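Long-range contacts in putative phosphosugar isomerase (Clostridium difficile, PDB 3G68), which is a putative double-SIS-domain phosphosugar isomerase that probably binds phosphorylated sugars, though its substrate and reaction are not established: residues Q57-I62 against G166-E171; L154-L159 against E175-I180; E188-L193 against I315-L320; K195-R200 against K297-D302. All coordinates share one frame; numbering follows the deposited sequence.

Contact 1. Residues Q57-I62 against G166-E171. With EDO (1,2-ethanediol), chain J.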
loop_
_atom_site.group_PDB
_atom_site.type_symbol
_atom_site.label_atom_id
_atom_site.label_comp_id
_atom_site.label_asym_id
_atom_site.label_seq_id
_atom_site.Cartn_x
_atom_site.Cartn_y
_atom_site.Cartn_z
ATOM N N GLN B 57 -11.353 -41.700 32.424
ATOM C CA GLN B 57 -10.948 -43.103 32.326
ATOM C C GLN B 57 -10.062 -43.309 31.084
ATOM O O GLN B 57 -9.100 -44.063 31.125
ATOM C CB GLN B 57 -12.181 -44.011 32.286
ATOM C CG GLN B 57 -11.888 -45.527 32.369
ATOM C CD GLN B 57 -11.299 -46.008 33.708
ATOM O OE1 GLN B 57 -11.309 -45.307 34.716
ATOM N NE2 GLN B 57 -10.826 -47.238 33.715
ATOM N N ASN B 58 -10.415 -42.647 29.985
ATOM C CA ASN B 58 -9.627 -42.680 28.766
ATOM C C ASN B 58 -8.265 -41.979 28.941
ATOM O O ASN B 58 -7.242 -42.511 28.531
ATOM C CB ASN B 58 -10.408 -42.035 27.637
ATOM C CG ASN B 58 -9.690 -42.085 26.325
ATOM O OD1 ASN B 58 -9.033 -41.109 25.931
ATOM N ND2 ASN B 58 -9.776 -43.217 25.642
ATOM N N LEU B 59 -8.244 -40.828 29.606
ATOM C CA LEU B 59 -7.011 -40.036 29.775
ATOM C C LEU B 59 -5.996 -40.633 30.748
ATOM O O LEU B 59 -4.817 -40.750 30.421
ATOM C CB LEU B 59 -7.369 -38.614 30.237
ATOM C CG LEU B 59 -6.285 -37.542 30.364
ATOM C CD1 LEU B 59 -5.532 -37.350 29.054
ATOM C CD2 LEU B 59 -6.895 -36.242 30.826
ATOM N N LEU B 60 -6.457 -41.013 31.935
ATOM C CA LEU B 60 -5.582 -41.486 32.999
ATOM C C LEU B 60 -5.305 -43.004 32.995
ATOM O O LEU B 60 -5.943 -43.776 32.241
ATOM C CB LEU B 60 -6.162 -41.056 34.349
ATOM C CG LEU B 60 -6.413 -39.563 34.532
ATOM C CD1 LEU B 60 -7.079 -39.325 35.844
ATOM C CD2 LEU B 60 -5.049 -38.805 34.426
ATOM N N ASP B 61 -4.352 -43.381 33.861
ATOM C CA ASP B 61 -3.894 -44.764 34.090
ATOM C C ASP B 61 -4.332 -45.369 35.405
ATOM O O ASP B 61 -3.726 -46.335 35.882
ATOM C CB ASP B 61 -2.365 -44.764 34.132
ATOM C CG ASP B 61 -1.769 -44.433 32.852
ATOM O OD1 ASP B 61 -2.514 -44.559 31.848
ATOM O OD2 ASP B 61 -0.564 -44.088 32.850
ATOM N N ILE B 62 -5.345 -44.796 36.022
ATOM C CA ILE B 62 -5.833 -45.258 37.289
ATOM C C ILE B 62 -7.336 -45.343 37.094
ATOM O O ILE B 62 -7.894 -44.624 36.255
ATOM C CB ILE B 62 -5.444 -44.285 38.462
ATOM C CG1 ILE B 62 -5.875 -42.837 38.200
ATOM C CG2 ILE B 62 -3.924 -44.290 38.704
ATOM C CD1 ILE B 62 -5.867 -41.995 39.433
ATOM N N GLY B 166 3.369 -37.804 33.123
ATOM C CA GLY B 166 3.967 -38.201 31.855
ATOM C C GLY B 166 3.111 -38.931 30.841
ATOM O O GLY B 166 3.631 -39.384 29.824
ATOM N N ILE B 167 1.803 -39.025 31.074
ATOM C CA ILE B 167 0.906 -39.712 30.127
ATOM C C ILE B 167 0.797 -38.913 28.823
ATOM O O ILE B 167 0.675 -39.495 27.731
ATOM C CB ILE B 167 -0.521 -39.917 30.709
ATOM C CG1 ILE B 167 -0.478 -40.731 32.005
ATOM C CG2 ILE B 167 -1.424 -40.637 29.695
ATOM C CD1 ILE B 167 -1.846 -40.828 32.698
ATOM N N ILE B 168 0.822 -37.582 28.961
ATOM C CA ILE B 168 0.763 -36.674 27.830
ATOM C C ILE B 168 1.915 -35.691 27.907
ATOM O O ILE B 168 2.374 -35.343 28.992
ATOM C CB ILE B 168 -0.602 -35.932 27.731
ATOM C CG1 ILE B 168 -0.837 -34.968 28.907
ATOM C CG2 ILE B 168 -1.760 -36.943 27.664
ATOM C CD1 ILE B 168 -2.177 -34.216 28.823
ATOM N N SER B 169 2.362 -35.227 26.749
ATOM C CA SER B 169 3.414 -34.221 26.658
ATOM C C SER B 169 2.845 -32.844 26.968
ATOM O O SER B 169 1.624 -32.655 27.054
ATOM C CB SER B 169 3.998 -34.156 25.247
ATOM O OG SER B 169 3.038 -33.693 24.313
ATOM N N SER B 170 3.734 -31.876 27.093
ATOM C CA SER B 170 3.296 -30.499 27.307
ATOM C C SER B 170 2.532 -29.988 26.095
ATOM O O SER B 170 1.551 -29.266 26.283
ATOM C CB SER B 170 4.462 -29.559 27.647
ATOM O OG SER B 170 4.966 -29.925 28.919
ATOM N N GLU B 171 2.964 -30.337 24.877
ATOM C CA GLU B 171 2.257 -29.859 23.697
ATOM C C GLU B 171 0.890 -30.518 23.570
ATOM O O GLU B 171 -0.048 -29.878 23.120
ATOM C CB GLU B 171 3.096 -29.998 22.425
ATOM C CG GLU B 171 4.253 -28.978 22.399
ATOM C CD GLU B 171 5.099 -29.031 21.136
ATOM O OE1 GLU B 171 4.902 -29.947 20.306
ATOM O OE2 GLU B 171 5.984 -28.163 20.978
HETATM C C1 EDO J . 6.622 -31.328 23.714
HETATM O O1 EDO J . 5.833 -30.932 24.843
HETATM C C2 EDO J . 5.977 -32.514 23.052
HETATM O O2 EDO J . 6.259 -32.500 21.659
#
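Ile167 lies across the end of helix 43-59, packed against Leu59, Leu60 and Asp61, in the first of the two SIS-type alpha/beta units of this double-SIS protein. Its CG2 rests on the last helical carbonyl, with Leu59 O 3.5 Å from Ile167 CG2, while the CG1-CD1 arm turns toward Leu60 and Asp61. Leu60 meets that arm at about a right angle: its CD2 is 4.2 Å from Ile167 CD1, which lies nearer still to Leu60 CA, at 3.8 Å. Asp61 arrives from the opposite direction, its OD2 3.5 Å from both CG1 and CD1 of Ile167, without a hydrogen bond. Leu59 and Ile168 cross at about a right angle and touch through Leu59 CD1 and Ile168 CG2, 4.0 Å apart. Leu59 CG stands anti to the backbone N (chi1 -174°), which carries the branch out to Ile168. Both residues also pack on Leu159 of helix 145-165. Gly166 ends that helix in a Schellman motif, and Ser169 then caps helix 170-184 through Lys172 N. There an ethanediol, probably from the crystallisation liquor and also hydrogen-bonded to Ser24 OG of the second subunit, accepts a hydrogen bond on O1 from Glu171 N, 2.9 Å away.

Contact 2. Residues L154-L159 against E175-I180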
loop_
_atom_site.group_PDB
_atom_site.type_symbol
_atom_site.label_atom_id
_atom_site.label_comp_id
_atom_site.label_asym_id
_atom_site.label_seq_id
_atom_site.Cartn_x
_atom_site.Cartn_y
_atom_site.Cartn_z
ATOM N N LEU B 154 -13.123 -30.827 36.440
ATOM C CA LEU B 154 -12.814 -32.260 36.442
ATOM C C LEU B 154 -11.901 -32.667 35.267
ATOM O O LEU B 154 -11.002 -33.485 35.433
ATOM C CB LEU B 154 -14.083 -33.092 36.404
ATOM C CG LEU B 154 -14.892 -33.146 37.703
ATOM C CD1 LEU B 154 -16.315 -33.615 37.423
ATOM C CD2 LEU B 154 -14.188 -34.057 38.709
HETATM N N MSE B 155 -12.152 -32.120 34.082
HETATM C CA MSE B 155 -11.316 -32.408 32.951
HETATM C C MSE B 155 -9.904 -31.846 33.172
HETATM O O MSE B 155 -8.942 -32.502 32.826
HETATM C CB MSE B 155 -11.913 -31.847 31.656
HETATM C CG MSE B 155 -13.145 -32.596 31.204
HETATM SE SE MSE B 155 -13.767 -31.830 29.539
HETATM C CE MSE B 155 -15.007 -33.204 28.960
ATOM N N LEU B 156 -9.813 -30.617 33.679
ATOM C CA LEU B 156 -8.529 -29.967 33.946
ATOM C C LEU B 156 -7.717 -30.789 34.950
ATOM O O LEU B 156 -6.528 -31.039 34.701
ATOM C CB LEU B 156 -8.726 -28.531 34.406
ATOM C CG LEU B 156 -9.196 -27.646 33.238
ATOM C CD1 LEU B 156 -9.612 -26.291 33.725
ATOM C CD2 LEU B 156 -8.108 -27.541 32.150
ATOM N N LEU B 157 -8.364 -31.249 36.022
ATOM C CA LEU B 157 -7.723 -32.150 37.006
ATOM C C LEU B 157 -7.029 -33.302 36.289
ATOM O O LEU B 157 -5.851 -33.591 36.570
ATOM C CB LEU B 157 -8.717 -32.712 38.025
ATOM C CG LEU B 157 -8.215 -33.800 39.016
ATOM C CD1 LEU B 157 -7.100 -33.232 39.931
ATOM C CD2 LEU B 157 -9.401 -34.389 39.815
ATOM N N GLY B 158 -7.768 -33.954 35.388
ATOM C CA GLY B 158 -7.252 -35.059 34.579
ATOM C C GLY B 158 -6.041 -34.651 33.765
ATOM O O GLY B 158 -4.982 -35.258 33.865
ATOM N N LEU B 159 -6.199 -33.601 32.973
ATOM C CA LEU B 159 -5.129 -33.093 32.117
ATOM C C LEU B 159 -3.838 -32.724 32.874
ATOM O O LEU B 159 -2.730 -32.986 32.400
ATOM C CB LEU B 159 -5.656 -31.897 31.294
ATOM C CG LEU B 159 -6.606 -32.264 30.136
ATOM C CD1 LEU B 159 -7.304 -31.008 29.527
ATOM C CD2 LEU B 159 -5.827 -33.032 29.046
ATOM N N GLU B 175 -2.626 -28.761 23.225
ATOM C CA GLU B 175 -3.559 -29.091 22.155
ATOM C C GLU B 175 -4.977 -29.376 22.697
ATOM O O GLU B 175 -5.964 -28.953 22.097
ATOM C CB GLU B 175 -3.087 -30.311 21.411
ATOM C CG GLU B 175 -4.008 -30.741 20.293
ATOM C CD GLU B 175 -3.470 -31.892 19.461
ATOM O OE1 GLU B 175 -2.403 -32.449 19.792
ATOM O OE2 GLU B 175 -4.150 -32.252 18.471
ATOM N N GLU B 176 -5.055 -30.147 23.786
ATOM C CA GLU B 176 -6.350 -30.453 24.419
ATOM C C GLU B 176 -7.002 -29.196 25.000
ATOM O O GLU B 176 -8.214 -29.007 24.840
ATOM C CB GLU B 176 -6.226 -31.564 25.450
ATOM C CG GLU B 176 -5.817 -32.905 24.846
ATOM C CD GLU B 176 -6.662 -33.354 23.657
ATOM O OE1 GLU B 176 -7.900 -33.379 23.761
ATOM O OE2 GLU B 176 -6.084 -33.724 22.617
ATOM N N ILE B 177 -6.215 -28.327 25.632
ATOM C CA ILE B 177 -6.784 -27.044 26.089
ATOM C C ILE B 177 -7.381 -26.274 24.908
ATOM O O ILE B 177 -8.469 -25.730 25.016
ATOM C CB ILE B 177 -5.754 -26.164 26.783
ATOM C CG1 ILE B 177 -5.293 -26.816 28.099
ATOM C CG2 ILE B 177 -6.327 -24.765 27.017
ATOM C CD1 ILE B 177 -6.380 -27.143 29.070
ATOM N N ASN B 178 -6.673 -26.250 23.787
ATOM C CA ASN B 178 -7.156 -25.544 22.595
ATOM C C ASN B 178 -8.431 -26.170 21.979
ATOM O O ASN B 178 -9.286 -25.433 21.512
ATOM C CB ASN B 178 -6.018 -25.298 21.614
ATOM C CG ASN B 178 -5.176 -24.078 22.031
ATOM O OD1 ASN B 178 -5.627 -22.931 21.905
ATOM N ND2 ASN B 178 -3.999 -24.320 22.572
ATOM N N LYS B 179 -8.567 -27.497 22.032
ATOM C CA LYS B 179 -9.825 -28.163 21.597
ATOM C C LYS B 179 -11.012 -27.772 22.496
ATOM O O LYS B 179 -12.115 -27.490 22.022
ATOM C CB LYS B 179 -9.663 -29.689 21.596
ATOM C CG LYS B 179 -8.712 -30.185 20.585
ATOM C CD LYS B 179 -8.690 -31.724 20.672
ATOM C CE LYS B 179 -7.808 -32.314 19.633
ATOM N NZ LYS B 179 -7.584 -33.715 19.965
ATOM N N ILE B 180 -10.782 -27.751 23.804
ATOM C CA ILE B 180 -11.792 -27.332 24.779
ATOM C C ILE B 180 -12.163 -25.887 24.484
ATOM O O ILE B 180 -13.336 -25.539 24.459
ATOM C CB ILE B 180 -11.275 -27.478 26.234
ATOM C CG1 ILE B 180 -11.096 -28.958 26.596
ATOM C CG2 ILE B 180 -12.195 -26.823 27.224
ATOM C CD1 ILE B 180 -10.306 -29.187 27.919
#
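Helices 145-165 and 170-184 run nearly antiparallel here, their local axes 166° apart in direction and 11.6 Å apart at closest approach, a spacing bridged by side-chain ends. Leu159 points into the gap and forks: CD1 meets Ile180 CD1 tip to tip at 3.9 Å and also touches Ile177 CD1, while CD2 comes down on Glu176 CB at 3.9 Å. Ile177 CD1 touches both leucines of the other helix, the closer being Leu156, whose CD2 lies 3.6 Å away and whose side chain crosses it at about a right angle. This is an antiparallel helical hairpin, its arms joined by a short turn, on the first SIS-type unit; Ile18 and Ile19 of helix 4-20 pack on Leu156, Ile177 and Ile180. Glu176 gives the interface only its aliphatic root. The chain bends at chi2 (-51°), taking the carboxylate away from Leu159 to Tyr309 OH on OE1 and to Lys172 and Lys179 on OE2. Lys179 NZ approaches Glu176 OE2 from the syn side at 3.0 Å, 20° out of the carboxylate plane.

Contact 3. Residues E188-L193 against I315-L320. With EDO (1,2-ethanediol), chain E.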
loop_
_atom_site.group_PDB
_atom_site.type_symbol
_atom_site.label_atom_id
_atom_site.label_comp_id
_atom_site.label_asym_id
_atom_site.label_seq_id
_atom_site.Cartn_x
_atom_site.Cartn_y
_atom_site.Cartn_z
ATOM N N GLU B 188 -21.951 -19.489 22.340
ATOM C CA GLU B 188 -22.811 -18.353 21.956
ATOM C C GLU B 188 -23.577 -18.625 20.683
ATOM O O GLU B 188 -24.776 -18.354 20.623
ATOM C CB GLU B 188 -21.939 -17.099 21.750
ATOM C CG GLU B 188 -22.672 -15.840 21.306
ATOM C CD GLU B 188 -23.375 -15.122 22.433
ATOM O OE1 GLU B 188 -23.161 -15.484 23.617
ATOM O OE2 GLU B 188 -24.126 -14.175 22.123
ATOM N N ALA B 189 -22.885 -19.123 19.650
ATOM C CA ALA B 189 -23.547 -19.442 18.369
ATOM C C ALA B 189 -24.673 -20.486 18.564
ATOM O O ALA B 189 -25.788 -20.342 18.003
ATOM C CB ALA B 189 -22.527 -19.928 17.336
ATOM N N VAL B 190 -24.386 -21.514 19.372
ATOM C CA VAL B 190 -25.400 -22.543 19.687
ATOM C C VAL B 190 -26.604 -21.937 20.449
ATOM O O VAL B 190 -27.762 -22.257 20.172
ATOM C CB VAL B 190 -24.749 -23.762 20.417
ATOM C CG1 VAL B 190 -25.841 -24.724 20.986
ATOM C CG2 VAL B 190 -23.776 -24.478 19.468
ATOM N N TYR B 191 -26.327 -21.049 21.406
ATOM C CA TYR B 191 -27.361 -20.346 22.166
ATOM C C TYR B 191 -28.305 -19.562 21.227
ATOM O O TYR B 191 -29.546 -19.655 21.320
ATOM C CB TYR B 191 -26.685 -19.425 23.186
ATOM C CG TYR B 191 -27.608 -18.733 24.146
ATOM C CD1 TYR B 191 -28.315 -17.618 23.767
ATOM C CD2 TYR B 191 -27.727 -19.176 25.468
ATOM C CE1 TYR B 191 -29.147 -16.976 24.651
ATOM C CE2 TYR B 191 -28.563 -18.542 26.359
ATOM C CZ TYR B 191 -29.279 -17.454 25.931
ATOM O OH TYR B 191 -30.136 -16.787 26.753
ATOM N N LYS B 192 -27.721 -18.798 20.302
ATOM C CA LYS B 192 -28.494 -18.026 19.338
ATOM C C LYS B 192 -29.399 -18.913 18.483
ATOM O O LYS B 192 -30.567 -18.607 18.314
ATOM C CB LYS B 192 -27.560 -17.244 18.437
ATOM C CG LYS B 192 -26.875 -16.058 19.123
ATOM C CD LYS B 192 -25.798 -15.512 18.151
ATOM C CE LYS B 192 -25.114 -14.273 18.652
ATOM N NZ LYS B 192 -24.044 -13.840 17.693
ATOM N N LEU B 193 -28.866 -20.013 17.961
ATOM C CA LEU B 193 -29.694 -20.923 17.150
ATOM C C LEU B 193 -30.774 -21.594 18.021
ATOM O O LEU B 193 -31.921 -21.750 17.597
ATOM C CB LEU B 193 -28.831 -21.949 16.472
ATOM C CG LEU B 193 -27.909 -21.425 15.365
ATOM C CD1 LEU B 193 -26.849 -22.465 15.072
ATOM C CD2 LEU B 193 -28.766 -21.090 14.133
ATOM N N ILE B 315 -26.356 -29.627 25.394
ATOM C CA ILE B 315 -27.592 -29.381 26.118
ATOM C C ILE B 315 -27.954 -27.903 26.300
ATOM O O ILE B 315 -28.965 -27.593 26.930
ATOM C CB ILE B 315 -27.695 -30.169 27.451
ATOM C CG1 ILE B 315 -26.684 -29.727 28.490
ATOM C CG2 ILE B 315 -27.554 -31.668 27.215
ATOM C CD1 ILE B 315 -27.017 -30.327 29.874
ATOM N N VAL B 316 -27.155 -26.998 25.727
ATOM C CA VAL B 316 -27.492 -25.548 25.740
ATOM C C VAL B 316 -28.970 -25.303 25.374
ATOM O O VAL B 316 -29.656 -24.575 26.096
ATOM C CB VAL B 316 -26.518 -24.717 24.850
ATOM C CG1 VAL B 316 -27.000 -23.279 24.630
ATOM C CG2 VAL B 316 -25.176 -24.685 25.490
ATOM N N PRO B 317 -29.459 -25.881 24.253
ATOM C CA PRO B 317 -30.881 -25.702 23.895
ATOM C C PRO B 317 -31.885 -26.112 24.948
ATOM O O PRO B 317 -32.900 -25.444 25.121
ATOM C CB PRO B 317 -31.043 -26.547 22.625
ATOM C CG PRO B 317 -29.778 -27.281 22.476
ATOM C CD PRO B 317 -28.733 -26.564 23.165
ATOM N N ILE B 318 -31.593 -27.200 25.661
ATOM C CA ILE B 318 -32.500 -27.717 26.659
ATOM C C ILE B 318 -32.465 -26.792 27.878
ATOM O O ILE B 318 -33.513 -26.461 28.411
ATOM C CB ILE B 318 -32.180 -29.186 27.089
ATOM C CG1 ILE B 318 -32.204 -30.127 25.885
ATOM C CG2 ILE B 318 -33.221 -29.646 28.099
ATOM C CD1 ILE B 318 -33.515 -30.152 25.203
ATOM N N GLN B 319 -31.277 -26.377 28.314
ATOM C CA GLN B 319 -31.188 -25.390 29.398
ATOM C C GLN B 319 -31.865 -24.104 29.034
ATOM O O GLN B 319 -32.456 -23.459 29.906
ATOM C CB GLN B 319 -29.730 -25.110 29.759
ATOM C CG GLN B 319 -29.035 -26.281 30.406
ATOM C CD GLN B 319 -27.543 -26.180 30.291
ATOM O OE1 GLN B 319 -27.015 -25.647 29.299
ATOM N NE2 GLN B 319 -26.834 -26.686 31.305
ATOM N N LEU B 320 -31.801 -23.685 27.766
ATOM C CA LEU B 320 -32.485 -22.458 27.363
ATOM C C LEU B 320 -33.989 -22.613 27.456
ATOM O O LEU B 320 -34.699 -21.650 27.820
ATOM C CB LEU B 320 -32.023 -21.908 26.006
ATOM C CG LEU B 320 -32.567 -20.541 25.631
ATOM C CD1 LEU B 320 -32.265 -19.466 26.725
ATOM C CD2 LEU B 320 -31.960 -20.115 24.308
HETATM C C1 EDO E . -22.646 -10.880 19.049
HETATM O O1 EDO E . -23.268 -11.111 17.776
HETATM C C2 EDO E . -21.308 -11.598 19.032
HETATM O O2 EDO E . -21.444 -13.020 19.122
#
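Leu320 fits against the ring of Tyr191 with both its methyl groups. CD2 sits over the centre of one face, 4.1 Å from the centroid and 10° off the ring normal, a well-centred CH-pi contact. CD1 lies beyond the rim, above the hydroxyl, 3.4 Å from Tyr191 OH. The two side chains cross at about a right angle, and Tyr191 CG, anti to the backbone N (chi1 -174°), swings the ring out where the leucine can lie over it. The second bump is Val316: its CG1 enters close to the helix backbone, 3.8 Å from Tyr191 CA, between the base of the tyrosine and Val190. The fit is reciprocal, since Val190 CG1 projects the other way and reaches Val316 CB at 3.9 Å and Pro317 CD at 4.1 Å. Around this pair of helices, Met8 and Gln5 of helix 4-20 pack on Val316 and on Tyr191 and Leu320, and Tyr148 of helix 145-165 packs on Val316. The local axes come within 9.3 Å and cross at -51°, near the angle of a common ridges-into-grooves class of helix packing, which here joins helix 187-200 to helix 316-324 beside the second parallel sheet of this double-SIS fold.

Contact 4. Residues K195-R200 against K297-D302. With EDO (1,2-ethanediol), chain I.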
loop_
_atom_site.group_PDB
_atom_site.type_symbol
_atom_site.label_atom_id
_atom_site.label_comp_id
_atom_site.label_asym_id
_atom_site.label_seq_id
_atom_site.Cartn_x
_atom_site.Cartn_y
_atom_site.Cartn_z
ATOM N N LYS B 195 -32.299 -20.278 20.631
ATOM C CA LYS B 195 -33.329 -19.289 20.867
ATOM C C LYS B 195 -34.326 -19.194 19.697
ATOM O O LYS B 195 -35.525 -19.075 19.923
ATOM C CB LYS B 195 -32.665 -17.934 21.170
ATOM C CG LYS B 195 -33.603 -16.842 21.599
ATOM C CD LYS B 195 -32.810 -15.635 22.110
ATOM C CE LYS B 195 -33.740 -14.528 22.585
ATOM N NZ LYS B 195 -33.025 -13.224 22.848
ATOM N N GLN B 196 -33.833 -19.295 18.460
ATOM C CA GLN B 196 -34.668 -19.261 17.268
ATOM C C GLN B 196 -35.539 -20.529 17.178
ATOM O O GLN B 196 -36.726 -20.461 16.895
ATOM C CB GLN B 196 -33.788 -19.145 16.013
ATOM C CG GLN B 196 -33.013 -17.839 15.890
ATOM C CD GLN B 196 -31.975 -17.868 14.755
ATOM O OE1 GLN B 196 -32.160 -18.547 13.727
ATOM N NE2 GLN B 196 -30.879 -17.132 14.939
ATOM N N TRP B 197 -34.936 -21.671 17.438
ATOM C CA TRP B 197 -35.660 -22.961 17.456
ATOM C C TRP B 197 -36.792 -23.003 18.512
ATOM O O TRP B 197 -37.892 -23.495 18.212
ATOM C CB TRP B 197 -34.648 -24.099 17.605
ATOM C CG TRP B 197 -35.139 -25.462 18.005
ATOM C CD1 TRP B 197 -35.688 -26.439 17.193
ATOM C CD2 TRP B 197 -35.002 -26.043 19.290
ATOM N NE1 TRP B 197 -35.941 -27.574 17.928
ATOM C CE2 TRP B 197 -35.522 -27.363 19.216
ATOM C CE3 TRP B 197 -34.540 -25.562 20.529
ATOM C CZ2 TRP B 197 -35.554 -28.209 20.320
ATOM C CZ3 TRP B 197 -34.580 -26.401 21.624
ATOM C CH2 TRP B 197 -35.098 -27.713 21.513
ATOM N N ILE B 198 -36.525 -22.489 19.714
ATOM C CA ILE B 198 -37.533 -22.407 20.765
ATOM C C ILE B 198 -38.729 -21.550 20.325
ATOM O O ILE B 198 -39.874 -21.960 20.495
ATOM C CB ILE B 198 -36.941 -21.861 22.068
ATOM C CG1 ILE B 198 -35.982 -22.869 22.683
ATOM C CG2 ILE B 198 -38.049 -21.568 23.077
ATOM C CD1 ILE B 198 -35.067 -22.325 23.823
ATOM N N GLU B 199 -38.431 -20.384 19.738
ATOM C CA GLU B 199 -39.435 -19.452 19.266
ATOM C C GLU B 199 -40.285 -20.099 18.181
ATOM O O GLU B 199 -41.509 -19.984 18.191
ATOM C CB GLU B 199 -38.733 -18.178 18.765
ATOM C CG GLU B 199 -39.645 -17.078 18.288
ATOM C CD GLU B 199 -40.576 -16.535 19.340
ATOM O OE1 GLU B 199 -40.214 -16.450 20.534
ATOM O OE2 GLU B 199 -41.688 -16.135 18.938
ATOM N N ARG B 200 -39.637 -20.826 17.277
ATOM C CA ARG B 200 -40.331 -21.523 16.205
ATOM C C ARG B 200 -41.269 -22.656 16.727
ATOM O O ARG B 200 -42.301 -22.972 16.122
ATOM C CB ARG B 200 -39.248 -22.128 15.300
ATOM C CG ARG B 200 -39.715 -22.700 14.026
ATOM C CD ARG B 200 -38.550 -22.928 13.051
ATOM N NE ARG B 200 -37.530 -23.904 13.463
ATOM C CZ ARG B 200 -36.241 -23.664 13.739
ATOM N NH1 ARG B 200 -35.697 -22.460 13.649
ATOM N NH2 ARG B 200 -35.460 -24.680 14.086
ATOM N N LYS B 297 -39.226 -28.621 13.752
ATOM C CA LYS B 297 -39.018 -29.203 15.049
ATOM C C LYS B 297 -37.563 -29.531 15.354
ATOM O O LYS B 297 -37.236 -29.739 16.521
ATOM C CB LYS B 297 -39.875 -30.480 15.209
ATOM C CG LYS B 297 -41.361 -30.221 15.252
ATOM C CD LYS B 297 -42.198 -31.494 15.459
ATOM C CE LYS B 297 -42.334 -32.300 14.160
ATOM N NZ LYS B 297 -43.342 -33.357 14.378
ATOM N N ASN B 298 -36.724 -29.667 14.326
ATOM C CA ASN B 298 -35.319 -30.029 14.507
ATOM C C ASN B 298 -34.385 -28.821 14.639
ATOM O O ASN B 298 -34.668 -27.746 14.099
ATOM C CB ASN B 298 -34.852 -30.950 13.380
ATOM C CG ASN B 298 -35.611 -32.267 13.364
ATOM O OD1 ASN B 298 -36.225 -32.638 14.364
ATOM N ND2 ASN B 298 -35.557 -32.987 12.237
ATOM N N LEU B 299 -33.311 -29.003 15.415
ATOM C CA LEU B 299 -32.315 -27.964 15.659
ATOM C C LEU B 299 -30.976 -28.469 15.139
ATOM O O LEU B 299 -30.359 -29.358 15.739
ATOM C CB LEU B 299 -32.186 -27.635 17.142
ATOM C CG LEU B 299 -31.044 -26.680 17.561
ATOM C CD1 LEU B 299 -31.126 -25.324 16.807
ATOM C CD2 LEU B 299 -31.066 -26.452 19.070
ATOM N N LYS B 300 -30.522 -27.878 14.030
ATOM C CA LYS B 300 -29.240 -28.209 13.442
ATOM C C LYS B 300 -28.176 -27.293 14.040
ATOM O O LYS B 300 -28.231 -26.069 13.866
ATOM C CB LYS B 300 -29.292 -28.041 11.944
ATOM C CG LYS B 300 -28.083 -28.570 11.210
ATOM C CD LYS B 300 -28.333 -28.479 9.688
ATOM C CE LYS B 300 -27.258 -29.193 8.883
ATOM N NZ LYS B 300 -27.651 -29.353 7.427
ATOM N N ILE B 301 -27.253 -27.866 14.801
ATOM C CA ILE B 301 -26.155 -27.084 15.394
ATOM C C ILE B 301 -24.840 -27.762 15.096
ATOM O O ILE B 301 -24.721 -28.975 15.235
ATOM C CB ILE B 301 -26.338 -26.787 16.908
ATOM C CG1 ILE B 301 -26.777 -28.050 17.670
ATOM C CG2 ILE B 301 -27.332 -25.588 17.095
ATOM C CD1 ILE B 301 -27.002 -27.835 19.147
ATOM N N ASP B 302 -23.856 -26.978 14.679
ATOM C CA ASP B 302 -22.572 -27.523 14.284
ATOM C C ASP B 302 -21.621 -27.583 15.483
ATOM O O ASP B 302 -20.884 -26.623 15.777
ATOM C CB ASP B 302 -21.965 -26.720 13.132
ATOM C CG ASP B 302 -20.641 -27.284 12.678
ATOM O OD1 ASP B 302 -20.403 -28.495 12.902
ATOM O OD2 ASP B 302 -19.843 -26.510 12.120
HETATM C C1 EDO I . -23.631 -23.268 15.656
HETATM O O1 EDO I . -23.973 -24.365 14.793
HETATM C C2 EDO I . -22.237 -23.469 16.236
HETATM O O2 EDO I . -21.330 -24.010 15.261
#
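Trp197 NE1 donates a nearly straight hydrogen bond to the backbone carbonyl of Lys297, 2.9 Å to O with an N-H...O angle of 165°. The acceptor lies in the indole plane, but the donor stands well above the plane of the carbonyl, 61° out of it, so the bond does not use a lone-pair direction. One residue on, Arg200 NH2 makes a weak bond to Asn298 O at 3.2 Å, meeting it at the edge of the guanidinium; the stronger tie of this arginine is from NE to Asp296 O. Two consecutive carbonyls just before strand 299-300 are therefore tied to side chains of one helix. Packing takes over at Leu299. Its CB lies 3.6 Å from the centroid of the five-membered ring of Trp197, a CH-pi contact over the face. The methyl groups spread from there, CD1 to Trp197 CB at 3.8 Å and CD2 to Trp197 CE3 at 3.9 Å. Phe286 and Ile288 of the neighbouring strand 284-289 touch the indole as well, and Pro317 packs on Leu299. This is a helix laid on the outermost strand of a parallel sheet, the layered alpha/beta build of the second SIS-type unit.

How the contacts relate
From the N terminus, contact 1 opens at the end of helix 43-59 and closes just after helix 145-165, its segments 104 residues apart at their nearest ends. Contact 2 opens within that helix and closes on helix 170-184, so the two cross; they also touch, Leu59 CD2 lying 3.4 Å from Gly158 C. Both belong to the half of the chain with the first parallel sheet. The chain then enters helix 187-200, which starts contacts 3 and 4. Contact 4 closes first, on edge strand 299-300, and is nested inside the longer loop that contact 3 closes at helix 316-324. Leu320 packs on Ile198, joining these two beside the second sheet. The two groups stand apart, contacts 2 and 3 lying about 22 Å from centre to centre.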